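Local coordinates for periplasmic binding protein (Veillonella parvula, PDB 4OVK), which probably captures a solute outside the membrane and delivers it to an ABC transporter for import, at residues A[187-192]-A[253-258]. Residues are numbered along the deposited sequence; the frame is centred on the assembly and turned at random.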
# COMPACT_ATOMS: atom_id res chain seq x y z
N LYS A 187 16.18 1.42 10.75
CA LYS A 187 17.32 1.90 11.54
C LYS A 187 18.63 1.19 11.21
O LYS A 187 19.63 1.39 11.90
CB LYS A 187 17.02 1.74 13.03
CG LYS A 187 15.75 2.46 13.47
CD LYS A 187 15.54 2.40 14.97
CE LYS A 187 14.78 1.17 15.39
NZ LYS A 187 13.40 1.10 14.85
N ASN A 188 18.63 0.39 10.14
CA ASN A 188 19.77 -0.43 9.78
C ASN A 188 20.27 -0.11 8.36
O ASN A 188 20.75 -0.99 7.65
CB ASN A 188 19.40 -1.92 9.90
CG ASN A 188 20.61 -2.82 10.08
OD1 ASN A 188 21.65 -2.40 10.61
ND2 ASN A 188 20.49 -4.08 9.65
N LEU A 189 20.14 1.16 7.96
CA LEU A 189 20.73 1.66 6.71
C LEU A 189 20.24 0.94 5.45
O LEU A 189 20.96 0.81 4.47
CB LEU A 189 22.26 1.63 6.80
CG LEU A 189 22.86 2.55 7.87
CD1 LEU A 189 24.32 2.23 8.11
CD2 LEU A 189 22.68 4.01 7.46
N THR A 190 18.99 0.48 5.49
CA THR A 190 18.37 -0.15 4.34
C THR A 190 17.49 0.88 3.64
O THR A 190 16.66 1.53 4.27
CB THR A 190 17.54 -1.36 4.76
OG1 THR A 190 18.39 -2.28 5.45
CG2 THR A 190 16.94 -2.05 3.54
N VAL A 191 17.69 1.00 2.33
CA VAL A 191 17.05 2.04 1.53
C VAL A 191 16.36 1.41 0.32
O VAL A 191 16.66 0.28 -0.06
CB VAL A 191 18.09 3.10 1.07
CG1 VAL A 191 18.85 3.65 2.27
CG2 VAL A 191 19.06 2.52 0.04
N ALA A 192 15.44 2.17 -0.26
CA ALA A 192 14.75 1.75 -1.48
C ALA A 192 15.70 1.86 -2.67
O ALA A 192 16.24 2.93 -2.94
CB ALA A 192 13.53 2.62 -1.71
N GLU A 253 22.71 3.98 16.55
CA GLU A 253 24.11 3.57 16.76
C GLU A 253 24.87 3.39 15.47
O GLU A 253 24.35 2.79 14.52
CB GLU A 253 24.19 2.26 17.56
CG GLU A 253 24.50 2.45 19.03
CD GLU A 253 24.60 1.12 19.76
OE1 GLU A 253 25.71 0.54 19.80
OE2 GLU A 253 23.58 0.68 20.30
N GLY A 254 26.09 3.92 15.43
CA GLY A 254 26.96 3.82 14.24
C GLY A 254 26.62 4.76 13.09
O GLY A 254 27.20 4.66 12.01
N GLN A 255 25.68 5.68 13.31
CA GLN A 255 25.22 6.57 12.24
C GLN A 255 25.27 8.00 12.70
O GLN A 255 24.86 8.32 13.81
CB GLN A 255 23.79 6.21 11.81
CG GLN A 255 23.63 4.76 11.36
CD GLN A 255 22.18 4.34 11.21
OE1 GLN A 255 21.31 5.13 10.85
NE2 GLN A 255 21.92 3.07 11.49
N ASN A 256 25.80 8.86 11.84
CA ASN A 256 25.84 10.28 12.08
C ASN A 256 25.12 10.97 10.93
O ASN A 256 25.66 11.12 9.83
CB ASN A 256 27.29 10.76 12.21
CG ASN A 256 27.39 12.22 12.59
OD1 ASN A 256 26.40 12.95 12.64
ND2 ASN A 256 28.61 12.66 12.87
N TRP A 257 23.89 11.38 11.20
CA TRP A 257 23.03 12.03 10.22
C TRP A 257 23.15 13.57 10.26
O TRP A 257 22.56 14.23 9.42
CB TRP A 257 21.57 11.61 10.48
CG TRP A 257 21.32 10.17 10.13
CD1 TRP A 257 21.48 9.09 10.94
CD2 TRP A 257 20.88 9.66 8.87
NE1 TRP A 257 21.17 7.94 10.27
CE2 TRP A 257 20.80 8.26 8.99
CE3 TRP A 257 20.55 10.26 7.65
CZ2 TRP A 257 20.39 7.43 7.93
CZ3 TRP A 257 20.15 9.43 6.59
CH2 TRP A 257 20.07 8.04 6.74
N SER A 258 23.92 14.11 11.20
CA SER A 258 23.84 15.55 11.54
C SER A 258 24.23 16.54 10.44
O SER A 258 23.79 17.69 10.45
CB SER A 258 24.65 15.86 12.81
OG SER A 258 26.04 15.70 12.59
O HOH W 1 19.31 3.68 9.33
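Gln255 reaches across to the turn at Lys187–Leu189 and joins two surface loops of the C-terminal lobe of a two-lobed periplasmic binding protein: the turn between strands 180-184 and 190-192, and the loop before helix 261-264. From CB, which points toward the turn, the chain runs out extended (chi2 168°). CG lies 4.1 Å from Leu189 CD2, and the amide carbon CD packs against CG and CD2 of the same leucine, whose side chain comes from the opposite direction. At the tip, NE2 donates to the backbone O of Lys187 over 2.9 Å; this acceptor lies nearly in the amide plane, yet the donor stands above the peptide carbonyl plane, 48° out of it. A primary amide suits this place because its other end accepts: OE1 accepts the indole N-H of Trp257 on a lone pair, and a water donates to it while accepting from Leu189 N. With a donor bound at one end and an acceptor at the other, the amide should not readily flip. A leucine in its place would probably leave the Lys187 carbonyl and the indole N-H without these partners. Leucine suits position 189 by giving the amide an apolar flank, and Ile226 of helix 223-229 also touches it. The ammonium group of Lys187 is engaged elsewhere, in a salt bridge with Asp240. Beyond the amide, Leu189 CD2 meets the Trp257 ring obliquely, 4.1 Å from CZ2.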